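Local coordinates for protein TetR-family transcriptional regulator (Streptomyces coelicolor, PDB 2G7L) that probably binds operator DNA through an N-terminal helix-turn-helix domain and regulates transcription in response to a ligand sensed by its larger helical C-terminal domain, at residues L19-T27 with L49-V60; E87-V96 with L127-S138. All coordinates share one frame; numbering follows the deposited sequence.

Interaction 1: L19-T27 with L49-V60; sequences LSRRWIVDT and LDTGPASLYVYV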
loop_
_atom_site.group_PDB
_atom_site.type_symbol
_atom_site.label_atom_id
_atom_site.label_comp_id
_atom_site.label_asym_id
_atom_site.label_seq_id
_atom_site.Cartn_x
_atom_site.Cartn_y
_atom_site.Cartn_z
ATOM N N LEU A 19 -26.405 -19.375 -12.437
ATOM C CA LEU A 19 -25.502 -18.507 -11.704
ATOM C C LEU A 19 -24.314 -18.257 -12.609
ATOM O O LEU A 19 -23.795 -19.202 -13.209
ATOM C CB LEU A 19 -25.040 -19.221 -10.440
ATOM C CG LEU A 19 -24.638 -18.489 -9.157
ATOM C CD1 LEU A 19 -25.425 -17.178 -8.836
ATOM C CD2 LEU A 19 -24.717 -19.467 -7.999
ATOM N N SER A 20 -23.880 -17.002 -12.732
ATOM C CA SER A 20 -22.625 -16.719 -13.455
ATOM C C SER A 20 -21.763 -15.744 -12.670
ATOM O O SER A 20 -22.261 -15.068 -11.760
ATOM C CB SER A 20 -22.902 -16.179 -14.861
ATOM O OG SER A 20 -23.643 -14.966 -14.798
ATOM N N ARG A 21 -20.482 -15.651 -13.044
ATOM C CA ARG A 21 -19.603 -14.645 -12.488
ATOM C C ARG A 21 -20.171 -13.246 -12.779
ATOM O O ARG A 21 -20.250 -12.413 -11.869
ATOM C CB ARG A 21 -18.182 -14.794 -13.028
ATOM C CG ARG A 21 -17.207 -13.831 -12.310
ATOM C CD ARG A 21 -15.745 -14.077 -12.552
ATOM N NE ARG A 21 -14.977 -12.880 -12.176
ATOM C CZ ARG A 21 -14.270 -12.752 -11.052
ATOM N NH1 ARG A 21 -13.607 -11.627 -10.784
ATOM N NH2 ARG A 21 -14.202 -13.748 -10.205
ATOM N N ARG A 22 -20.574 -12.986 -14.032
ATOM C CA ARG A 22 -21.070 -11.664 -14.386
ATOM C C ARG A 22 -22.244 -11.260 -13.480
ATOM O O ARG A 22 -22.323 -10.129 -13.019
ATOM C CB ARG A 22 -21.512 -11.616 -15.846
ATOM C CG ARG A 22 -22.149 -10.232 -16.217
ATOM C CD ARG A 22 -23.133 -10.271 -17.404
ATOM N NE ARG A 22 -24.213 -11.215 -17.178
ATOM C CZ ARG A 22 -25.295 -10.956 -16.447
ATOM N NH1 ARG A 22 -25.466 -9.770 -15.848
ATOM N NH2 ARG A 22 -26.196 -11.910 -16.308
ATOM N N TRP A 23 -23.194 -12.172 -13.276
ATOM C CA TRP A 23 -24.405 -11.850 -12.513
ATOM C C TRP A 23 -24.085 -11.541 -11.058
ATOM O O TRP A 23 -24.585 -10.571 -10.474
ATOM C CB TRP A 23 -25.433 -12.988 -12.624
ATOM C CG TRP A 23 -26.771 -12.777 -11.887
ATOM C CD1 TRP A 23 -27.376 -11.581 -11.505
ATOM C CD2 TRP A 23 -27.656 -13.814 -11.473
ATOM N NE1 TRP A 23 -28.571 -11.835 -10.870
ATOM C CE2 TRP A 23 -28.758 -13.201 -10.835
ATOM C CE3 TRP A 23 -27.622 -15.220 -11.582
ATOM C CZ2 TRP A 23 -29.842 -13.954 -10.326
ATOM C CZ3 TRP A 23 -28.711 -15.963 -11.083
ATOM C CH2 TRP A 23 -29.792 -15.316 -10.461
ATOM N N ILE A 24 -23.243 -12.386 -10.483
ATOM C CA ILE A 24 -22.755 -12.218 -9.086
ATOM C C ILE A 24 -22.124 -10.867 -8.872
ATOM O O ILE A 24 -22.421 -10.149 -7.867
ATOM C CB ILE A 24 -21.755 -13.338 -8.755
ATOM C CG1 ILE A 24 -22.498 -14.673 -8.722
ATOM C CG2 ILE A 24 -20.958 -13.030 -7.428
ATOM C CD1 ILE A 24 -21.592 -15.907 -8.868
ATOM N N VAL A 25 -21.272 -10.456 -9.821
ATOM C CA VAL A 25 -20.570 -9.172 -9.623
ATOM C C VAL A 25 -21.455 -7.991 -9.893
ATOM O O VAL A 25 -21.375 -6.972 -9.188
ATOM C CB VAL A 25 -18.999 -9.110 -10.124
ATOM C CG1 VAL A 25 -18.489 -10.366 -10.784
ATOM C CG2 VAL A 25 -18.603 -7.825 -10.842
ATOM N N ASP A 26 -22.378 -8.136 -10.858
ATOM C CA ASP A 26 -23.322 -7.028 -11.175
ATOM C C ASP A 26 -24.178 -6.783 -9.944
ATOM O O ASP A 26 -24.523 -5.643 -9.657
ATOM C CB ASP A 26 -24.215 -7.307 -12.445
ATOM C CG ASP A 26 -23.407 -7.277 -13.808
ATOM O OD1 ASP A 26 -22.179 -6.892 -13.794
ATOM O OD2 ASP A 26 -24.011 -7.588 -14.897
ATOM N N THR A 27 -24.532 -7.869 -9.246
ATOM C CA THR A 27 -25.291 -7.818 -7.979
ATOM C C THR A 27 -24.486 -7.148 -6.836
ATOM O O THR A 27 -25.006 -6.268 -6.121
ATOM C CB THR A 27 -25.717 -9.251 -7.545
ATOM O OG1 THR A 27 -26.462 -9.853 -8.601
ATOM C CG2 THR A 27 -26.616 -9.222 -6.338
ATOM N N LEU A 49 -29.011 -13.655 -4.091
ATOM C CA LEU A 49 -29.187 -14.463 -5.286
ATOM C C LEU A 49 -30.019 -15.748 -5.053
ATOM O O LEU A 49 -30.065 -16.623 -5.933
ATOM C CB LEU A 49 -27.820 -14.797 -5.887
ATOM C CG LEU A 49 -27.029 -13.552 -6.317
ATOM C CD1 LEU A 49 -25.554 -13.863 -6.565
ATOM C CD2 LEU A 49 -27.653 -12.966 -7.538
ATOM N N ASP A 50 -30.658 -15.857 -3.879
ATOM C CA ASP A 50 -31.441 -17.050 -3.491
ATOM C C ASP A 50 -30.635 -18.349 -3.663
ATOM O O ASP A 50 -31.128 -19.309 -4.228
ATOM C CB ASP A 50 -32.771 -17.136 -4.264
ATOM C CG ASP A 50 -33.608 -15.811 -4.205
ATOM O OD1 ASP A 50 -34.287 -15.492 -5.227
ATOM O OD2 ASP A 50 -33.604 -15.088 -3.165
ATOM N N THR A 51 -29.394 -18.352 -3.179
ATOM C CA THR A 51 -28.494 -19.515 -3.213
ATOM C C THR A 51 -27.574 -19.501 -1.945
ATOM O O THR A 51 -27.714 -18.612 -1.079
ATOM C CB THR A 51 -27.679 -19.525 -4.533
ATOM O OG1 THR A 51 -26.897 -20.721 -4.625
ATOM C CG2 THR A 51 -26.759 -18.327 -4.618
ATOM N N GLY A 52 -26.669 -20.475 -1.822
ATOM C CA GLY A 52 -25.737 -20.513 -0.684
ATOM C C GLY A 52 -24.327 -20.026 -1.032
ATOM O O GLY A 52 -23.931 -20.064 -2.214
ATOM N N PRO A 53 -23.538 -19.595 -0.014
ATOM C CA PRO A 53 -22.147 -19.165 -0.203
ATOM C C PRO A 53 -21.241 -20.129 -1.012
ATOM O O PRO A 53 -20.402 -19.657 -1.800
ATOM C CB PRO A 53 -21.627 -19.033 1.230
ATOM C CG PRO A 53 -22.851 -18.762 2.049
ATOM C CD PRO A 53 -23.949 -19.515 1.402
ATOM N N ALA A 54 -21.398 -21.446 -0.820
ATOM C CA ALA A 54 -20.605 -22.462 -1.545
ATOM C C ALA A 54 -20.705 -22.334 -3.068
ATOM O O ALA A 54 -19.742 -22.587 -3.803
ATOM C CB ALA A 54 -21.014 -23.883 -1.099
ATOM N N SER A 55 -21.880 -21.948 -3.534
ATOM C CA SER A 55 -22.114 -21.717 -4.954
ATOM C C SER A 55 -21.333 -20.534 -5.499
ATOM O O SER A 55 -20.824 -20.587 -6.598
ATOM C CB SER A 55 -23.593 -21.469 -5.193
ATOM O OG SER A 55 -24.335 -22.465 -4.551
ATOM N N LEU A 56 -21.251 -19.470 -4.716
ATOM C CA LEU A 56 -20.581 -18.250 -5.135
ATOM C C LEU A 56 -19.082 -18.415 -5.150
ATOM O O LEU A 56 -18.409 -17.728 -5.894
ATOM C CB LEU A 56 -20.936 -17.101 -4.204
ATOM C CG LEU A 56 -22.385 -16.754 -3.938
ATOM C CD1 LEU A 56 -22.417 -15.506 -3.114
ATOM C CD2 LEU A 56 -23.131 -16.580 -5.222
ATOM N N TYR A 57 -18.567 -19.330 -4.329
ATOM C CA TYR A 57 -17.119 -19.474 -4.106
ATOM C C TYR A 57 -16.390 -20.076 -5.271
ATOM O O TYR A 57 -15.176 -19.969 -5.364
ATOM C CB TYR A 57 -16.797 -20.295 -2.829
ATOM C CG TYR A 57 -16.962 -19.536 -1.525
ATOM C CD1 TYR A 57 -17.647 -20.103 -0.444
ATOM C CD2 TYR A 57 -16.455 -18.264 -1.383
ATOM C CE1 TYR A 57 -17.823 -19.397 0.756
ATOM C CE2 TYR A 57 -16.605 -17.552 -0.208
ATOM C CZ TYR A 57 -17.286 -18.113 0.870
ATOM O OH TYR A 57 -17.409 -17.387 2.040
ATOM N N VAL A 58 -17.119 -20.719 -6.158
ATOM C CA VAL A 58 -16.521 -21.232 -7.372
ATOM C C VAL A 58 -16.184 -20.089 -8.347
ATOM O O VAL A 58 -15.245 -20.200 -9.135
ATOM C CB VAL A 58 -17.399 -22.356 -8.017
ATOM C CG1 VAL A 58 -18.725 -22.463 -7.335
ATOM C CG2 VAL A 58 -17.570 -22.168 -9.527
ATOM N N TYR A 59 -16.945 -18.999 -8.271
ATOM C CA TYR A 59 -16.753 -17.794 -9.110
ATOM C C TYR A 59 -15.820 -16.791 -8.436
ATOM O O TYR A 59 -14.834 -16.373 -9.030
ATOM C CB TYR A 59 -18.103 -17.167 -9.469
ATOM C CG TYR A 59 -18.980 -18.154 -10.185
ATOM C CD1 TYR A 59 -20.055 -18.754 -9.539
ATOM C CD2 TYR A 59 -18.709 -18.538 -11.509
ATOM C CE1 TYR A 59 -20.853 -19.685 -10.176
ATOM C CE2 TYR A 59 -19.516 -19.475 -12.167
ATOM C CZ TYR A 59 -20.582 -20.046 -11.489
ATOM O OH TYR A 59 -21.398 -20.991 -12.107
ATOM N N VAL A 60 -16.111 -16.438 -7.189
ATOM C CA VAL A 60 -15.275 -15.523 -6.415
ATOM C C VAL A 60 -14.833 -16.210 -5.112
ATOM O O VAL A 60 -15.669 -16.578 -4.277
ATOM C CB VAL A 60 -15.947 -14.072 -6.225
ATOM C CG1 VAL A 60 -17.440 -14.137 -6.274
ATOM C CG2 VAL A 60 -15.536 -13.436 -4.972
#
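L19 opens the contact by dividing its two methyls between neighbours on 49-60: CD1 meets CD1 of L49, the two side chains crossing at about a right angle, while CD2 lies 3.6 Å from S55 CB and reaches tip to tip toward the CG2 methyl of T51. S20 follows as the N-cap of helix 21-35, its OG accepting from W23 N, and its carbonyl carbon sits above the centre of the Y59 ring. The opposite face of that ring is taken by CG2 of V58, so the phenol is held between the start of one helix and its own chain. R21 stretches its side chain past the tyrosine, and NH2 gives a weak hydrogen bond to Y59 O (2.9 Å, 126° at the hydrogen), which lies at the edge of the guanidinium in its plane. One face of the W23 indole receives L49 CD2 in a CH-pi contact, 3.8 Å from the centroid of the five-membered ring. I24, also buried, sets CG1, beside the backbone N (chi1 -67°), against L49 CD1; its CD1 ends 3.3 Å from Y59 CD1 and 4.0 Å from L56 CD2, whereas CG2 turns to V60 CG1. At T27 the hydroxyl gives its proton to W23 O, 2.7 Å from OG1, while the backbone N of T27 reaches the same oxygen from the other face of its plane; OG1 also borders L49 CD2, the methyl that meets W23. The arrangement illustrates how the first helix of a TetR-type DNA-binding domain packs on the helix-turn-helix region. Helix 42-48 ends in a Schellman motif with D50 as C-prime residue, and its E48 is touched by T27; helix 63-74 is touched by R21 and V25 at A69 and by V60 at E65 and L66.

Interaction 2: E87-V96 with L127-S138; sequences EDWREQLRAV and LVERVLELLARS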
loop_
_atom_site.group_PDB
_atom_site.type_symbol
_atom_site.label_atom_id
_atom_site.label_comp_id
_atom_site.label_asym_id
_atom_site.label_seq_id
_atom_site.Cartn_x
_atom_site.Cartn_y
_atom_site.Cartn_z
ATOM N N GLU A 87 -0.435 14.243 -28.455
ATOM C CA GLU A 87 0.251 12.998 -28.106
ATOM C C GLU A 87 1.733 13.140 -27.654
ATOM O O GLU A 87 2.650 13.430 -28.501
ATOM C CB GLU A 87 0.128 11.953 -29.240
ATOM C CG GLU A 87 1.500 11.391 -29.762
ATOM C CD GLU A 87 1.471 9.896 -30.101
ATOM O OE1 GLU A 87 2.560 9.248 -30.059
ATOM O OE2 GLU A 87 0.362 9.365 -30.399
ATOM N N ASP A 88 1.937 13.040 -26.325
ATOM C CA ASP A 88 3.038 12.203 -25.774
ATOM C C ASP A 88 3.024 11.715 -24.300
ATOM O O ASP A 88 2.296 12.215 -23.427
ATOM C CB ASP A 88 4.463 12.422 -26.347
ATOM C CG ASP A 88 5.107 11.065 -26.889
ATOM O OD1 ASP A 88 6.317 11.054 -27.183
ATOM O OD2 ASP A 88 4.421 10.008 -27.035
ATOM N N TRP A 89 3.864 10.701 -24.114
ATOM C CA TRP A 89 3.545 9.528 -23.331
ATOM C C TRP A 89 3.472 9.793 -21.831
ATOM O O TRP A 89 2.595 9.267 -21.143
ATOM C CB TRP A 89 4.548 8.427 -23.684
ATOM C CG TRP A 89 5.969 8.776 -23.289
ATOM C CD1 TRP A 89 6.954 9.308 -24.095
ATOM C CD2 TRP A 89 6.558 8.618 -21.991
ATOM N NE1 TRP A 89 8.122 9.461 -23.376
ATOM C CE2 TRP A 89 7.898 9.074 -22.079
ATOM C CE3 TRP A 89 6.086 8.131 -20.757
ATOM C CZ2 TRP A 89 8.763 9.074 -20.973
ATOM C CZ3 TRP A 89 6.935 8.149 -19.676
ATOM C CH2 TRP A 89 8.265 8.607 -19.788
ATOM N N ARG A 90 4.359 10.660 -21.342
ATOM C CA ARG A 90 4.555 10.864 -19.907
ATOM C C ARG A 90 3.378 11.597 -19.320
ATOM O O ARG A 90 2.887 11.255 -18.247
ATOM C CB ARG A 90 5.885 11.611 -19.633
ATOM C CG ARG A 90 6.170 11.784 -18.176
ATOM C CD ARG A 90 7.594 12.134 -17.914
ATOM N NE ARG A 90 7.791 12.459 -16.512
ATOM C CZ ARG A 90 8.862 12.077 -15.810
ATOM N NH1 ARG A 90 9.822 11.366 -16.408
ATOM N NH2 ARG A 90 8.988 12.427 -14.515
ATOM N N GLU A 91 2.930 12.617 -20.029
ATOM C CA GLU A 91 1.750 13.374 -19.604
ATOM C C GLU A 91 0.426 12.546 -19.647
ATOM O O GLU A 91 -0.466 12.697 -18.773
ATOM C CB GLU A 91 1.622 14.607 -20.495
ATOM C CG GLU A 91 0.296 15.376 -20.356
ATOM C CD GLU A 91 -0.021 16.218 -21.609
ATOM O OE1 GLU A 91 0.240 15.731 -22.749
ATOM O OE2 GLU A 91 -0.533 17.369 -21.440
ATOM N N GLN A 92 0.291 11.714 -20.679
ATOM C CA GLN A 92 -0.873 10.850 -20.832
ATOM C C GLN A 92 -0.832 9.706 -19.815
ATOM O O GLN A 92 -1.848 9.383 -19.249
ATOM C CB GLN A 92 -0.878 10.231 -22.220
ATOM C CG GLN A 92 -1.361 11.136 -23.397
ATOM C CD GLN A 92 -1.122 10.449 -24.733
ATOM O OE1 GLN A 92 -2.045 9.866 -25.330
ATOM N NE2 GLN A 92 0.129 10.468 -25.187
ATOM N N LEU A 93 0.334 9.088 -19.605
ATOM C CA LEU A 93 0.578 8.205 -18.415
ATOM C C LEU A 93 0.092 8.846 -17.117
ATOM O O LEU A 93 -0.684 8.279 -16.359
ATOM C CB LEU A 93 2.068 7.847 -18.274
ATOM C CG LEU A 93 2.506 6.395 -17.992
ATOM C CD1 LEU A 93 3.740 6.429 -17.208
ATOM C CD2 LEU A 93 1.492 5.460 -17.341
ATOM N N ARG A 94 0.542 10.057 -16.854
ATOM C CA ARG A 94 0.109 10.693 -15.641
ATOM C C ARG A 94 -1.432 10.803 -15.587
ATOM O O ARG A 94 -2.052 10.613 -14.503
ATOM C CB ARG A 94 0.751 12.078 -15.500
ATOM C CG ARG A 94 0.519 12.683 -14.099
ATOM C CD ARG A 94 0.822 14.196 -13.990
ATOM N NE ARG A 94 2.261 14.534 -14.148
ATOM C CZ ARG A 94 3.159 14.651 -13.165
ATOM N NH1 ARG A 94 2.832 14.398 -11.897
ATOM N NH2 ARG A 94 4.410 15.000 -13.452
ATOM N N ALA A 95 -2.054 11.172 -16.724
ATOM C CA ALA A 95 -3.547 11.232 -16.764
ATOM C C ALA A 95 -4.230 9.881 -16.480
ATOM O O ALA A 95 -5.147 9.809 -15.652
ATOM C CB ALA A 95 -4.072 11.877 -18.084
ATOM N N VAL A 96 -3.794 8.788 -17.083
ATOM C CA VAL A 96 -4.467 7.554 -16.704
ATOM C C VAL A 96 -4.285 7.174 -15.228
ATOM O O VAL A 96 -5.224 6.761 -14.565
ATOM C CB VAL A 96 -4.396 6.377 -17.761
ATOM C CG1 VAL A 96 -3.778 6.831 -19.076
ATOM C CG2 VAL A 96 -3.842 5.072 -17.224
ATOM N N LEU A 127 -6.527 -1.332 -18.450
ATOM C CA LEU A 127 -5.663 -0.401 -17.721
ATOM C C LEU A 127 -4.229 -0.816 -17.803
ATOM O O LEU A 127 -3.417 -0.010 -18.179
ATOM C CB LEU A 127 -6.062 -0.279 -16.255
ATOM C CG LEU A 127 -5.202 0.681 -15.404
ATOM C CD1 LEU A 127 -5.615 2.137 -15.652
ATOM C CD2 LEU A 127 -5.513 0.303 -13.940
ATOM N N VAL A 128 -3.887 -2.046 -17.462
ATOM C CA VAL A 128 -2.488 -2.426 -17.524
ATOM C C VAL A 128 -1.875 -2.346 -18.922
ATOM O O VAL A 128 -0.761 -1.840 -19.059
ATOM C CB VAL A 128 -1.982 -3.670 -16.597
ATOM C CG1 VAL A 128 -2.980 -4.167 -15.527
ATOM C CG2 VAL A 128 -1.039 -4.726 -17.278
ATOM N N GLU A 129 -2.628 -2.797 -19.947
ATOM C CA GLU A 129 -2.154 -2.776 -21.346
ATOM C C GLU A 129 -1.767 -1.332 -21.718
ATOM O O GLU A 129 -0.737 -1.086 -22.263
ATOM C CB GLU A 129 -3.294 -3.318 -22.277
ATOM C CG GLU A 129 -3.067 -3.045 -23.743
ATOM C CD GLU A 129 -2.030 -3.959 -24.289
ATOM O OE1 GLU A 129 -1.718 -4.927 -23.554
ATOM O OE2 GLU A 129 -1.506 -3.704 -25.435
ATOM N N ARG A 130 -2.624 -0.390 -21.397
ATOM C CA ARG A 130 -2.445 0.981 -21.704
ATOM C C ARG A 130 -1.282 1.649 -20.923
ATOM O O ARG A 130 -0.599 2.530 -21.434
ATOM C CB ARG A 130 -3.738 1.690 -21.318
ATOM C CG ARG A 130 -3.737 3.225 -21.572
ATOM C CD ARG A 130 -3.508 3.537 -23.108
ATOM N NE ARG A 130 -3.674 4.971 -23.359
ATOM C CZ ARG A 130 -3.151 5.619 -24.406
ATOM N NH1 ARG A 130 -2.390 4.967 -25.310
ATOM N NH2 ARG A 130 -3.361 6.924 -24.500
ATOM N N VAL A 131 -1.099 1.288 -19.658
ATOM C CA VAL A 131 -0.062 1.923 -18.841
ATOM C C VAL A 131 1.208 1.435 -19.405
ATOM O O VAL A 131 2.147 2.192 -19.543
ATOM C CB VAL A 131 -0.195 1.507 -17.369
ATOM C CG1 VAL A 131 1.099 1.871 -16.596
ATOM C CG2 VAL A 131 -1.306 2.230 -16.790
ATOM N N LEU A 132 1.224 0.155 -19.790
ATOM C CA LEU A 132 2.418 -0.446 -20.321
ATOM C C LEU A 132 2.836 0.193 -21.681
ATOM O O LEU A 132 4.039 0.459 -21.938
ATOM C CB LEU A 132 2.164 -1.922 -20.545
ATOM C CG LEU A 132 2.352 -2.978 -19.485
ATOM C CD1 LEU A 132 1.771 -4.338 -19.959
ATOM C CD2 LEU A 132 3.795 -3.170 -19.214
ATOM N N GLU A 133 1.825 0.426 -22.524
ATOM C CA GLU A 133 1.992 1.033 -23.849
ATOM C C GLU A 133 2.671 2.394 -23.740
ATOM O O GLU A 133 3.625 2.690 -24.442
ATOM C CB GLU A 133 0.579 1.256 -24.429
ATOM C CG GLU A 133 0.487 1.383 -25.939
ATOM C CD GLU A 133 -0.892 1.930 -26.373
ATOM O OE1 GLU A 133 -0.891 2.840 -27.240
ATOM O OE2 GLU A 133 -1.963 1.519 -25.819
ATOM N N LEU A 134 2.087 3.238 -22.906
ATOM C CA LEU A 134 2.589 4.582 -22.651
ATOM C C LEU A 134 3.993 4.544 -22.024
ATOM O O LEU A 134 4.940 5.186 -22.497
ATOM C CB LEU A 134 1.613 5.306 -21.734
ATOM C CG LEU A 134 0.285 5.706 -22.365
ATOM C CD1 LEU A 134 -0.612 6.430 -21.383
ATOM C CD2 LEU A 134 0.484 6.667 -23.575
ATOM N N LEU A 135 4.142 3.789 -20.946
ATOM C CA LEU A 135 5.443 3.762 -20.300
ATOM C C LEU A 135 6.535 3.319 -21.250
ATOM O O LEU A 135 7.679 3.767 -21.175
ATOM C CB LEU A 135 5.424 2.885 -19.011
ATOM C CG LEU A 135 6.701 2.988 -18.143
ATOM C CD1 LEU A 135 7.092 4.479 -17.721
ATOM C CD2 LEU A 135 6.645 2.037 -16.956
ATOM N N ALA A 136 6.206 2.378 -22.113
ATOM C CA ALA A 136 7.177 1.790 -23.067
ATOM C C ALA A 136 7.798 2.852 -24.073
ATOM O O ALA A 136 8.929 2.665 -24.544
ATOM C CB ALA A 136 6.499 0.633 -23.855
ATOM N N ARG A 137 7.050 3.929 -24.320
ATOM C CA ARG A 137 7.420 4.997 -25.270
ATOM C C ARG A 137 8.630 5.757 -24.743
ATOM O O ARG A 137 9.355 6.403 -25.511
ATOM C CB ARG A 137 6.207 5.931 -25.521
ATOM C CG ARG A 137 5.012 5.173 -26.204
ATOM C CD ARG A 137 3.761 5.970 -26.666
ATOM N NE ARG A 137 2.858 5.098 -27.466
ATOM C CZ ARG A 137 1.547 5.280 -27.660
ATOM N NH1 ARG A 137 0.861 4.414 -28.384
ATOM N NH2 ARG A 137 0.890 6.300 -27.120
ATOM N N SER A 138 8.852 5.660 -23.418
ATOM C CA SER A 138 10.011 6.264 -22.779
ATOM C C SER A 138 11.296 5.739 -23.440
ATOM O O SER A 138 12.336 6.354 -23.285
ATOM C CB SER A 138 10.034 5.872 -21.282
ATOM O OG SER A 138 10.453 4.495 -21.134
#
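The indole of W89 lies between two layers: the backbone of R137 and S138 passes over one face, with S138 CB 3.8 Å from the centroid of the six-membered ring in a CH-pi contact, and R90 CB of its own helix lies against the opposite face. A chi1 of 65°, which sets CG between the backbone N and the carbonyl carbon, turns the ring to face the backbone that follows helix 122-136. The R130 guanidinium has L134 CD2 over one face and the carboxylate carbon of E133 at its edge; NH2 adds a weak, bent hydrogen bond to Q92 OE1 (3.3 Å, 129°), the amide plane standing steeply to the guanidinium. R130 NH1 forms a salt bridge with E133 OE1 (3.2 Å), which R137 joins in the conformer given.

Beside these polar groups the helices interlock knobs-into-holes. L134 enters the hole formed by W89, Q92, L93 and V96, its CD1 pressed to 3.3 Å from L93 N. V96 returns the fit among L127, R130, V131 and L134, its CG2 touching L127 CD1 and V131 CG2 equally at 3.8 Å. L93 lies alongside, sending CD2 to V131 CG1 (3.7 Å) and CD1 to L135 CD1.

Helices 89-96 and 127-136 run nearly antiparallel, at 156°, with axes 8.7 Å apart at closest approach, a close pair within the TetR C-terminal domain. Helix 206-223 flanks helix 89-106, D215 pairing with R90 and R94, while V149 of helix 142-161 receives V131 and L135. Beyond, E129 accepts hydrogen bonds from A193 N and I194 N of the second subunit.

The two contacts exemplify the division of labour in a TetR-family chain: interaction 1 lies in the N-terminal helix-turn-helix domain, interaction 2 in the C-terminal domain, which in relatives carries dimerisation and ligand sensing. They follow in series along the sequence, their centres 35 Å apart and their nearest atoms about 14 Å apart, with no touch between them. Interaction 1 joins a helix start to the loop and short helix of 49-60 and is untouched by the other subunit, whereas interaction 2 pairs two helices side by side, one of which also meets the second subunit. The DNA-binding and sensing roles of the two domains are inferred from the family.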